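Local coordinates for replication initiation and membrane attachment protein (Geobacillus stearothermophilus 10, PDB 5WTN), which forms a tetramer and a complex with a primosomal re-initiation protein, and probably acts in primosome assembly at the start of DNA replication, at residues A[211-225]-A[247-261]. Sequence-based numbering, arbitrary orientation.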
# COMPACT_ATOMS: atom_id res chain seq x y z
N PHE A 211 32.11 -5.51 36.41
CA PHE A 211 31.83 -6.78 35.74
C PHE A 211 33.08 -7.42 35.16
O PHE A 211 33.35 -8.59 35.40
CB PHE A 211 30.79 -6.54 34.65
CG PHE A 211 30.57 -7.72 33.75
CD1 PHE A 211 31.28 -7.84 32.56
CD2 PHE A 211 29.66 -8.70 34.08
CE1 PHE A 211 31.07 -8.94 31.72
CE2 PHE A 211 29.46 -9.80 33.25
CZ PHE A 211 30.17 -9.92 32.07
N PHE A 212 33.84 -6.64 34.40
CA PHE A 212 35.05 -7.14 33.75
C PHE A 212 36.16 -7.41 34.75
O PHE A 212 37.07 -8.19 34.47
CB PHE A 212 35.55 -6.15 32.70
CG PHE A 212 34.74 -6.16 31.44
CD1 PHE A 212 34.59 -7.34 30.71
CD2 PHE A 212 34.14 -5.00 30.96
CE1 PHE A 212 33.84 -7.35 29.54
CE2 PHE A 212 33.40 -5.00 29.79
CZ PHE A 212 33.25 -6.18 29.08
N ALA A 213 36.09 -6.75 35.90
CA ALA A 213 37.06 -7.00 36.95
C ALA A 213 36.86 -8.43 37.45
O ALA A 213 37.82 -9.17 37.69
CB ALA A 213 36.90 -6.00 38.07
N GLY A 214 35.59 -8.81 37.61
CA GLY A 214 35.23 -10.15 38.00
C GLY A 214 35.73 -11.18 37.01
O GLY A 214 36.33 -12.18 37.41
N LEU A 215 35.49 -10.96 35.73
CA LEU A 215 35.89 -11.95 34.73
C LEU A 215 37.40 -12.13 34.66
O LEU A 215 37.88 -13.25 34.47
CB LEU A 215 35.35 -11.61 33.34
CG LEU A 215 33.83 -11.59 33.17
CD1 LEU A 215 33.50 -11.48 31.70
CD2 LEU A 215 33.18 -12.84 33.75
N SER A 216 38.15 -11.04 34.81
CA SER A 216 39.60 -11.14 34.68
C SER A 216 40.22 -11.94 35.83
O SER A 216 41.23 -12.63 35.64
CB SER A 216 40.22 -9.75 34.55
OG SER A 216 41.46 -9.83 33.86
N LYS A 217 39.61 -11.86 37.01
CA LYS A 217 40.01 -12.65 38.18
C LYS A 217 39.78 -14.15 37.94
O LYS A 217 40.50 -14.99 38.49
CB LYS A 217 39.23 -12.20 39.42
CG LYS A 217 39.85 -12.59 40.76
CD LYS A 217 39.15 -11.90 41.93
CE LYS A 217 38.87 -10.41 41.64
NZ LYS A 217 40.09 -9.56 41.52
N GLN A 218 38.77 -14.45 37.13
CA GLN A 218 38.39 -15.82 36.79
C GLN A 218 39.02 -16.30 35.50
O GLN A 218 38.62 -17.34 34.98
CB GLN A 218 36.87 -15.99 36.72
CG GLN A 218 36.13 -15.55 37.98
CD GLN A 218 36.56 -16.31 39.22
OE1 GLN A 218 37.15 -17.40 39.14
NE2 GLN A 218 36.28 -15.73 40.39
N LEU A 219 39.95 -15.50 34.98
CA LEU A 219 40.72 -15.85 33.78
C LEU A 219 39.88 -15.88 32.51
O LEU A 219 40.20 -16.61 31.57
CB LEU A 219 41.44 -17.20 33.94
CG LEU A 219 42.48 -17.33 35.06
CD1 LEU A 219 43.28 -16.03 35.23
CD2 LEU A 219 41.85 -17.78 36.38
N VAL A 220 38.85 -15.04 32.47
CA VAL A 220 38.04 -14.89 31.26
C VAL A 220 38.51 -13.67 30.45
O VAL A 220 38.30 -12.53 30.86
CB VAL A 220 36.55 -14.73 31.59
CG1 VAL A 220 35.74 -14.54 30.32
CG2 VAL A 220 36.05 -15.93 32.38
N PRO A 221 39.14 -13.94 29.31
CA PRO A 221 39.66 -12.87 28.45
C PRO A 221 38.58 -11.85 28.08
O PRO A 221 37.50 -12.22 27.63
CB PRO A 221 40.12 -13.62 27.20
CG PRO A 221 39.25 -14.83 27.16
CD PRO A 221 39.01 -15.21 28.59
N ARG A 222 38.89 -10.57 28.26
CA ARG A 222 37.97 -9.48 27.92
C ARG A 222 37.45 -9.64 26.48
O ARG A 222 36.31 -9.28 26.17
CB ARG A 222 38.67 -8.13 28.12
CG ARG A 222 37.98 -6.93 27.50
CD ARG A 222 36.90 -6.36 28.40
NE ARG A 222 36.22 -5.19 27.84
CZ ARG A 222 35.34 -5.23 26.83
NH1 ARG A 222 35.01 -6.38 26.25
NH2 ARG A 222 34.77 -4.10 26.40
N ARG A 223 38.28 -10.22 25.62
CA ARG A 223 37.93 -10.52 24.24
C ARG A 223 36.68 -11.38 24.13
O ARG A 223 36.02 -11.39 23.09
CB ARG A 223 39.09 -11.25 23.56
CG ARG A 223 40.49 -10.67 23.84
CD ARG A 223 41.59 -11.70 23.57
NE ARG A 223 41.24 -12.61 22.48
CZ ARG A 223 41.50 -12.40 21.19
NH1 ARG A 223 42.12 -11.29 20.80
NH2 ARG A 223 41.13 -13.29 20.27
N ALA A 224 36.36 -12.12 25.19
CA ALA A 224 35.20 -13.02 25.17
C ALA A 224 33.90 -12.27 25.05
O ALA A 224 32.93 -12.76 24.46
CB ALA A 224 35.17 -13.90 26.41
N VAL A 225 33.87 -11.06 25.60
CA VAL A 225 32.67 -10.28 25.53
C VAL A 225 32.76 -9.46 24.25
O VAL A 225 33.53 -8.50 24.14
CB VAL A 225 32.55 -9.36 26.74
CG1 VAL A 225 31.36 -8.43 26.59
CG2 VAL A 225 32.42 -10.20 27.98
N MET A 247 25.69 -11.29 36.99
CA MET A 247 25.88 -11.62 35.59
C MET A 247 27.14 -12.19 35.38
O MET A 247 27.39 -12.77 34.43
CB MET A 247 25.80 -10.47 34.68
CG MET A 247 25.60 -10.92 33.29
SD MET A 247 24.04 -10.42 32.87
CE MET A 247 23.73 -11.17 31.48
N GLN A 248 27.97 -12.00 36.30
CA GLN A 248 29.20 -12.76 36.24
C GLN A 248 28.89 -14.24 36.33
O GLN A 248 29.37 -15.02 35.51
CB GLN A 248 30.15 -12.33 37.36
CG GLN A 248 31.53 -12.96 37.27
CD GLN A 248 32.43 -12.54 38.41
OE1 GLN A 248 32.35 -11.40 38.90
NE2 GLN A 248 33.30 -13.45 38.86
N LYS A 249 28.06 -14.63 37.30
CA LYS A 249 27.66 -16.03 37.43
C LYS A 249 27.02 -16.55 36.15
O LYS A 249 27.49 -17.52 35.57
CB LYS A 249 26.73 -16.27 38.63
CG LYS A 249 27.44 -16.67 39.92
CD LYS A 249 26.48 -17.38 40.90
CE LYS A 249 25.15 -16.63 41.04
NZ LYS A 249 24.20 -17.18 42.07
N LEU A 250 25.97 -15.87 35.70
CA LEU A 250 25.25 -16.25 34.50
C LEU A 250 26.19 -16.44 33.32
O LEU A 250 26.08 -17.41 32.56
CB LEU A 250 24.21 -15.19 34.15
CG LEU A 250 23.20 -14.87 35.25
CD1 LEU A 250 22.20 -13.84 34.74
CD2 LEU A 250 22.50 -16.15 35.70
N VAL A 251 27.12 -15.52 33.15
CA VAL A 251 28.04 -15.63 32.04
C VAL A 251 28.89 -16.88 32.24
O VAL A 251 28.98 -17.72 31.35
CB VAL A 251 28.88 -14.34 31.87
CG1 VAL A 251 30.06 -14.57 30.95
CG2 VAL A 251 28.01 -13.23 31.33
N LEU A 252 29.45 -17.02 33.43
CA LEU A 252 30.27 -18.16 33.77
C LEU A 252 29.53 -19.51 33.68
O LEU A 252 30.15 -20.55 33.55
CB LEU A 252 30.88 -17.98 35.16
CG LEU A 252 31.98 -16.93 35.29
CD1 LEU A 252 32.45 -16.77 36.73
CD2 LEU A 252 33.16 -17.27 34.40
N GLY A 253 28.21 -19.51 33.73
CA GLY A 253 27.48 -20.75 33.65
C GLY A 253 27.28 -21.20 32.22
O GLY A 253 27.16 -22.39 31.96
N VAL A 254 27.18 -20.24 31.31
CA VAL A 254 26.94 -20.54 29.90
C VAL A 254 28.17 -20.48 28.97
O VAL A 254 28.05 -20.64 27.76
CB VAL A 254 25.81 -19.68 29.38
CG1 VAL A 254 24.65 -19.76 30.35
CG2 VAL A 254 26.27 -18.23 29.26
N ILE A 255 29.35 -20.21 29.53
CA ILE A 255 30.53 -20.00 28.69
C ILE A 255 31.25 -21.29 28.23
O ILE A 255 31.49 -22.20 29.03
CB ILE A 255 31.52 -19.01 29.36
CG1 ILE A 255 32.65 -18.63 28.40
CG2 ILE A 255 32.08 -19.57 30.64
CD1 ILE A 255 33.57 -17.55 28.95
N ASP A 256 31.58 -21.32 26.94
CA ASP A 256 32.36 -22.36 26.23
C ASP A 256 33.74 -22.62 26.82
O ASP A 256 34.32 -21.76 27.47
CB ASP A 256 32.65 -21.86 24.81
CG ASP A 256 31.93 -22.63 23.78
OD1 ASP A 256 30.88 -23.24 24.08
OD2 ASP A 256 32.42 -22.60 22.63
N PRO A 257 34.31 -23.81 26.55
CA PRO A 257 35.74 -23.99 26.86
C PRO A 257 36.56 -23.14 25.89
O PRO A 257 37.73 -22.85 26.14
CB PRO A 257 35.99 -25.47 26.57
CG PRO A 257 34.60 -26.10 26.41
CD PRO A 257 33.72 -25.01 25.91
N ALA A 258 35.92 -22.74 24.80
CA ALA A 258 36.54 -21.88 23.81
C ALA A 258 36.40 -20.41 24.21
O ALA A 258 36.85 -19.52 23.49
CB ALA A 258 35.91 -22.10 22.45
N TYR A 259 35.76 -20.16 25.35
CA TYR A 259 35.48 -18.81 25.81
C TYR A 259 34.35 -18.10 25.06
O TYR A 259 34.08 -16.92 25.29
CB TYR A 259 36.76 -17.98 25.96
CG TYR A 259 37.57 -18.43 27.16
CD1 TYR A 259 38.75 -19.15 27.01
CD2 TYR A 259 37.13 -18.17 28.45
CE1 TYR A 259 39.48 -19.58 28.13
CE2 TYR A 259 37.84 -18.59 29.56
CZ TYR A 259 39.01 -19.29 29.40
OH TYR A 259 39.71 -19.70 30.52
N HIS A 260 33.73 -18.80 24.12
CA HIS A 260 32.53 -18.30 23.44
C HIS A 260 31.33 -18.22 24.38
O HIS A 260 31.07 -19.13 25.16
CB HIS A 260 32.19 -19.20 22.27
CG HIS A 260 30.97 -18.79 21.52
ND1 HIS A 260 29.77 -19.46 21.61
CD2 HIS A 260 30.76 -17.77 20.64
CE1 HIS A 260 28.87 -18.89 20.83
NE2 HIS A 260 29.45 -17.86 20.23
N ILE A 261 30.58 -17.13 24.29
CA ILE A 261 29.34 -17.00 25.06
C ILE A 261 28.12 -17.09 24.15
O ILE A 261 27.98 -16.30 23.21
CB ILE A 261 29.31 -15.67 25.82
CG1 ILE A 261 30.52 -15.58 26.75
CG2 ILE A 261 28.03 -15.53 26.62
CD1 ILE A 261 30.67 -14.25 27.40
O HOH W 1 35.91 -12.73 39.95
O HOH W 2 39.01 -19.64 33.39
O HOH W 3 32.25 -14.79 23.20
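Q248 lays its side-chain amide across G214, with CD 3.7 Å from G214 CA. Its chain is extended, with CG anti to the backbone N (chi1 -173°), and this carries the amide over to the facing helix. Water 1 accepts from Q248 NE2 and Q218 NE2 and donates to G214 O, so it links both helices. With an alanine at Q248, water 1 would probably lose a donor and a gap would be likely beside G214 and L215 CD2. F211 meets V251 CG2 with its ring edge, CZ lying 4.0 Å away. Further along, V220 CG2 packs on L252 CD2 (3.8 Å). P221 CD sits over one face of the Y259 ring, 3.7 Å from its centroid, a CH-pi contact. Water 2 joins Y259 OH to Q218 O. In the second shell, L219 has positive phi and ends helix 208-217 in a Schellman motif, with V220 N bonded to L215 O. V220 and P221 follow directly. Helix 227-240 backs F211 and M247, and L266 of helix 263-278 backs V251. Helices 211-217 and 247-254 cross at -43°, their axes 10.1 Å apart. They belong to a small bundle with helices 227-240 and 263-278, where the Schellman-capped end of 208-217 packs against 244-254.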